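Local coordinates for Serine/threonine-protein kinase Tel1 (Chaetomium thermophilum, PDB 6SKY) that probably senses DNA damage and activates checkpoint signalling, as an ATM-family kinase that transfers phosphate from ATP to serine and threonine residues of proteins, at residues Gly2781-Val2792 and Trp2850-Gln2861. Numbering follows the deposited sequence.
Sequences GVAFEMGRVLPV and WSISPVRMAKLQ. Residues 2850, 2851, 2852, 2853, 2854, 2855, 2856, 2857, 2858, 2859, 2860, 2861 of segment 2850-2861 come from a tag, linker or insertion.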
loop_
_atom_site.group_PDB
_atom_site.type_symbol
_atom_site.label_atom_id
_atom_site.label_comp_id
_atom_site.label_asym_id
_atom_site.label_seq_id
_atom_site.Cartn_x
_atom_site.Cartn_y
_atom_site.Cartn_z
ATOM N N GLY A 2781 -13.161 -23.557 -27.791
ATOM C CA GLY A 2781 -12.043 -23.708 -28.697
ATOM C C GLY A 2781 -11.532 -22.445 -29.354
ATOM O O GLY A 2781 -10.384 -22.405 -29.797
ATOM N N VAL A 2782 -12.368 -21.415 -29.445
ATOM C CA VAL A 2782 -11.972 -20.135 -30.034
ATOM C C VAL A 2782 -11.457 -19.277 -28.884
ATOM O O VAL A 2782 -12.212 -18.596 -28.207
ATOM C CB VAL A 2782 -13.125 -19.471 -30.780
ATOM C CG1 VAL A 2782 -12.714 -18.134 -31.301
ATOM C CG2 VAL A 2782 -13.584 -20.344 -31.907
ATOM N N ALA A 2783 -10.154 -19.322 -28.653
ATOM C CA ALA A 2783 -9.539 -18.588 -27.566
ATOM C C ALA A 2783 -8.426 -17.723 -28.124
ATOM O O ALA A 2783 -8.210 -17.665 -29.331
ATOM C CB ALA A 2783 -9.009 -19.535 -26.490
ATOM N N PHE A 2784 -7.721 -17.039 -27.229
ATOM C CA PHE A 2784 -6.565 -16.218 -27.584
ATOM C C PHE A 2784 -6.888 -15.244 -28.708
ATOM O O PHE A 2784 -6.111 -15.056 -29.641
ATOM C CB PHE A 2784 -5.370 -17.091 -27.935
ATOM C CG PHE A 2784 -4.961 -17.988 -26.828
ATOM C CD1 PHE A 2784 -4.458 -17.469 -25.664
ATOM C CD2 PHE A 2784 -5.107 -19.347 -26.935
ATOM C CE1 PHE A 2784 -4.095 -18.287 -24.637
ATOM C CE2 PHE A 2784 -4.745 -20.167 -25.910
ATOM C CZ PHE A 2784 -4.241 -19.639 -24.759
ATOM N N GLU A 2785 -8.056 -14.625 -28.609
ATOM C CA GLU A 2785 -8.503 -13.547 -29.483
ATOM C C GLU A 2785 -8.688 -13.984 -30.926
ATOM O O GLU A 2785 -8.710 -13.145 -31.822
ATOM C CB GLU A 2785 -7.551 -12.355 -29.424
ATOM C CG GLU A 2785 -7.091 -11.981 -28.041
ATOM C CD GLU A 2785 -8.026 -11.031 -27.354
ATOM O OE1 GLU A 2785 -9.238 -11.096 -27.624
ATOM O OE2 GLU A 2785 -7.550 -10.208 -26.547
ATOM N N MET A 2786 -8.842 -15.282 -31.182
ATOM C CA MET A 2786 -9.122 -15.746 -32.534
ATOM C C MET A 2786 -10.440 -15.221 -33.073
ATOM O O MET A 2786 -10.704 -15.379 -34.265
ATOM C CB MET A 2786 -9.168 -17.269 -32.590
ATOM C CG MET A 2786 -7.871 -17.977 -32.333
ATOM S SD MET A 2786 -8.134 -19.756 -32.232
ATOM C CE MET A 2786 -6.834 -20.225 -31.101
ATOM N N GLY A 2787 -11.271 -14.620 -32.232
ATOM C CA GLY A 2787 -12.610 -14.239 -32.612
ATOM C C GLY A 2787 -12.726 -12.857 -33.204
ATOM O O GLY A 2787 -13.727 -12.548 -33.851
ATOM N N ARG A 2788 -11.735 -12.006 -32.989
ATOM C CA ARG A 2788 -11.730 -10.702 -33.631
ATOM C C ARG A 2788 -11.015 -10.722 -34.969
ATOM O O ARG A 2788 -10.749 -9.659 -35.533
ATOM C CB ARG A 2788 -11.116 -9.653 -32.710
ATOM C CG ARG A 2788 -9.840 -10.057 -32.039
ATOM C CD ARG A 2788 -9.485 -9.029 -30.999
ATOM N NE ARG A 2788 -10.430 -9.058 -29.892
ATOM C CZ ARG A 2788 -10.767 -7.998 -29.167
ATOM N NH1 ARG A 2788 -11.634 -8.124 -28.173
ATOM N NH2 ARG A 2788 -10.251 -6.810 -29.448
ATOM N N VAL A 2789 -10.713 -11.911 -35.488
ATOM C CA VAL A 2789 -10.200 -12.082 -36.841
ATOM C C VAL A 2789 -11.288 -12.532 -37.810
ATOM O O VAL A 2789 -11.062 -12.524 -39.028
ATOM C CB VAL A 2789 -9.017 -13.074 -36.838
ATOM C CG1 VAL A 2789 -8.281 -13.067 -38.150
ATOM C CG2 VAL A 2789 -8.066 -12.720 -35.733
ATOM N N LEU A 2790 -12.465 -12.880 -37.318
ATOM C CA LEU A 2790 -13.576 -13.332 -38.142
ATOM C C LEU A 2790 -14.018 -12.239 -39.108
ATOM O O LEU A 2790 -13.570 -11.095 -38.986
ATOM C CB LEU A 2790 -14.734 -13.764 -37.245
ATOM C CG LEU A 2790 -14.374 -14.771 -36.157
ATOM C CD1 LEU A 2790 -15.576 -15.080 -35.305
ATOM C CD2 LEU A 2790 -13.819 -16.031 -36.766
ATOM N N PRO A 2791 -14.866 -12.551 -40.094
ATOM C CA PRO A 2791 -15.361 -11.490 -40.988
ATOM C C PRO A 2791 -16.102 -10.374 -40.272
ATOM O O PRO A 2791 -15.813 -9.195 -40.508
ATOM C CB PRO A 2791 -16.270 -12.260 -41.945
ATOM C CG PRO A 2791 -15.681 -13.595 -41.998
ATOM C CD PRO A 2791 -15.169 -13.887 -40.628
ATOM N N VAL A 2792 -17.070 -10.706 -39.423
ATOM C CA VAL A 2792 -17.715 -9.724 -38.556
ATOM C C VAL A 2792 -17.150 -9.917 -37.157
ATOM O O VAL A 2792 -17.630 -10.781 -36.417
ATOM C CB VAL A 2792 -19.240 -9.877 -38.567
ATOM C CG1 VAL A 2792 -19.891 -8.633 -38.034
ATOM C CG2 VAL A 2792 -19.723 -10.170 -39.956
ATOM N N TRP A 2850 -2.661 -22.333 -33.270
ATOM C CA TRP A 2850 -2.775 -21.002 -32.695
ATOM C C TRP A 2850 -3.505 -20.027 -33.596
ATOM O O TRP A 2850 -3.595 -18.845 -33.265
ATOM C CB TRP A 2850 -1.396 -20.458 -32.358
ATOM C CG TRP A 2850 -0.781 -21.161 -31.236
ATOM C CD1 TRP A 2850 -0.035 -22.284 -31.295
ATOM C CD2 TRP A 2850 -0.864 -20.803 -29.862
ATOM N NE1 TRP A 2850 0.367 -22.651 -30.043
ATOM C CE2 TRP A 2850 -0.131 -21.751 -29.143
ATOM C CE3 TRP A 2850 -1.484 -19.767 -29.170
ATOM C CZ2 TRP A 2850 -0.001 -21.696 -27.767
ATOM C CZ3 TRP A 2850 -1.349 -19.714 -27.814
ATOM C CH2 TRP A 2850 -0.621 -20.670 -27.122
ATOM N N SER A 2851 -4.021 -20.489 -34.723
ATOM C CA SER A 2851 -4.934 -19.718 -35.538
ATOM C C SER A 2851 -6.177 -20.554 -35.765
ATOM O O SER A 2851 -6.250 -21.718 -35.369
ATOM C CB SER A 2851 -4.306 -19.315 -36.872
ATOM O OG SER A 2851 -5.284 -18.777 -37.740
ATOM N N ILE A 2852 -7.163 -19.957 -36.409
ATOM C CA ILE A 2852 -8.451 -20.596 -36.624
ATOM C C ILE A 2852 -8.550 -20.921 -38.107
ATOM O O ILE A 2852 -8.603 -20.020 -38.954
ATOM C CB ILE A 2852 -9.603 -19.713 -36.126
ATOM C CG1 ILE A 2852 -10.958 -20.339 -36.431
ATOM C CG2 ILE A 2852 -9.489 -18.296 -36.664
ATOM C CD1 ILE A 2852 -12.090 -19.612 -35.762
ATOM N N SER A 2853 -8.540 -22.212 -38.425
ATOM C CA SER A 2853 -8.466 -22.641 -39.813
ATOM C C SER A 2853 -9.758 -22.289 -40.544
ATOM O O SER A 2853 -10.842 -22.373 -39.961
ATOM C CB SER A 2853 -8.218 -24.145 -39.890
ATOM O OG SER A 2853 -7.100 -24.513 -39.104
ATOM N N PRO A 2854 -9.677 -21.912 -41.825
ATOM C CA PRO A 2854 -10.870 -21.406 -42.525
ATOM C C PRO A 2854 -12.043 -22.367 -42.530
ATOM O O PRO A 2854 -13.169 -21.936 -42.800
ATOM C CB PRO A 2854 -10.357 -21.145 -43.945
ATOM C CG PRO A 2854 -8.896 -20.930 -43.779
ATOM C CD PRO A 2854 -8.480 -21.860 -42.678
ATOM N N VAL A 2855 -11.828 -23.646 -42.229
ATOM C CA VAL A 2855 -12.944 -24.584 -42.141
ATOM C C VAL A 2855 -13.884 -24.180 -41.011
ATOM O O VAL A 2855 -15.084 -23.960 -41.216
ATOM C CB VAL A 2855 -12.424 -26.020 -41.964
ATOM C CG1 VAL A 2855 -12.114 -26.632 -43.316
ATOM C CG2 VAL A 2855 -11.177 -26.022 -41.100
ATOM N N ARG A 2856 -13.346 -24.048 -39.797
ATOM C CA ARG A 2856 -14.194 -23.631 -38.688
ATOM C C ARG A 2856 -14.582 -22.167 -38.807
ATOM O O ARG A 2856 -15.663 -21.780 -38.356
ATOM C CB ARG A 2856 -13.505 -23.894 -37.351
ATOM C CG ARG A 2856 -14.416 -23.659 -36.157
ATOM C CD ARG A 2856 -13.786 -24.109 -34.853
ATOM N NE ARG A 2856 -14.669 -23.856 -33.719
ATOM C CZ ARG A 2856 -14.442 -24.288 -32.483
ATOM N NH1 ARG A 2856 -13.359 -25.003 -32.219
ATOM N NH2 ARG A 2856 -15.301 -24.008 -31.511
ATOM N N MET A 2857 -13.732 -21.343 -39.420
ATOM C CA MET A 2857 -14.098 -19.948 -39.630
ATOM C C MET A 2857 -15.316 -19.825 -40.535
ATOM O O MET A 2857 -16.126 -18.908 -40.366
ATOM C CB MET A 2857 -12.916 -19.174 -40.205
ATOM C CG MET A 2857 -13.232 -17.739 -40.539
ATOM S SD MET A 2857 -11.791 -16.793 -41.048
ATOM C CE MET A 2857 -10.952 -16.609 -39.484
ATOM N N ALA A 2858 -15.469 -20.734 -41.494
ATOM C CA ALA A 2858 -16.688 -20.775 -42.289
ATOM C C ALA A 2858 -17.821 -21.482 -41.566
ATOM O O ALA A 2858 -18.990 -21.220 -41.858
ATOM C CB ALA A 2858 -16.422 -21.459 -43.628
ATOM N N LYS A 2859 -17.501 -22.371 -40.633
ATOM C CA LYS A 2859 -18.531 -23.003 -39.823
ATOM C C LYS A 2859 -19.074 -22.093 -38.727
ATOM O O LYS A 2859 -20.088 -22.433 -38.112
ATOM C CB LYS A 2859 -17.978 -24.288 -39.202
ATOM C CG LYS A 2859 -19.032 -25.278 -38.738
ATOM C CD LYS A 2859 -18.398 -26.602 -38.328
ATOM C CE LYS A 2859 -19.454 -27.610 -37.904
ATOM N NZ LYS A 2859 -18.852 -28.908 -37.495
ATOM N N LEU A 2860 -18.434 -20.952 -38.469
ATOM C CA LEU A 2860 -18.826 -20.069 -37.376
ATOM C C LEU A 2860 -19.709 -18.909 -37.807
ATOM O O LEU A 2860 -20.606 -18.522 -37.055
ATOM C CB LEU A 2860 -17.589 -19.508 -36.670
ATOM C CG LEU A 2860 -16.858 -20.427 -35.695
ATOM C CD1 LEU A 2860 -15.682 -19.719 -35.081
ATOM C CD2 LEU A 2860 -17.795 -20.913 -34.619
ATOM N N GLN A 2861 -19.482 -18.326 -38.980
ATOM C CA GLN A 2861 -20.205 -17.126 -39.394
ATOM C C GLN A 2861 -20.785 -17.285 -40.788
ATOM O O GLN A 2861 -20.640 -16.419 -41.651
ATOM C CB GLN A 2861 -19.312 -15.900 -39.333
ATOM C CG GLN A 2861 -18.962 -15.495 -37.939
ATOM C CD GLN A 2861 -18.686 -14.034 -37.834
ATOM O OE1 GLN A 2861 -18.886 -13.288 -38.782
ATOM N NE2 GLN A 2861 -18.216 -13.608 -36.679
#
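From Phe2784 beside Trp2850, past Met2786 beside Ile2852, to Pro2791 beside Gln2861, the irregular loop 2781-2792 runs in the same sense as segment 2850-2861, which turns into the short helix 2854-2860; all of 2850-2861 is an insertion into the natural sequence. At the far end, the carboxamide of Gln2861 grips the backbone of Val2792 twice: NE2 donates an almost straight bond (2.9 Å, 177° at the hydrogen) to Val2792 O, which lies in the plane of the Gln2861 amide, while OE1 accepts from Val2792 N at 3.2 Å. This two-point hold fixes the rotation of the amide, whose NE2 side also lies against Leu2790 CB and CD1. The other branch of Leu2790, CD2, reaches Met2857 CE at 4.0 Å and Ile2852 CD1 at 4.1 Å, the leucine and isoleucine crossing at about a right angle. Val2782 CG2 continues this apolar cluster to Leu2860 CD1 (3.9 Å) and also sits over one face of the Arg2856 guanidinium. Arg2856 gets there fully stretched, with CG anti to the backbone N (chi1 -172°); its NH2 makes a salt bridge with Asp2779, a magnesium ligand. Near the loop's type I' turn, Trp2850 CZ3 lies over a face of the Phe2784 ring, toward its rim, with the two six-membered rings inclined at 40°. Met2786 extends alongside the backbone of Trp2850 and Ser2851, with CE 4.1 Å from Trp2850 O. Helix 2898-2908 also packs on Trp2850, and Trp2355 of the second subunit packs on Pro2791. Following the metal-binding Asp2779, loop 2781-2792 probably corresponds to the start of the activation loop in PI3K-related kinases; its cover by segment 2850-2861 is consistent with the regulatory region that shields this loop in their autoinhibited state.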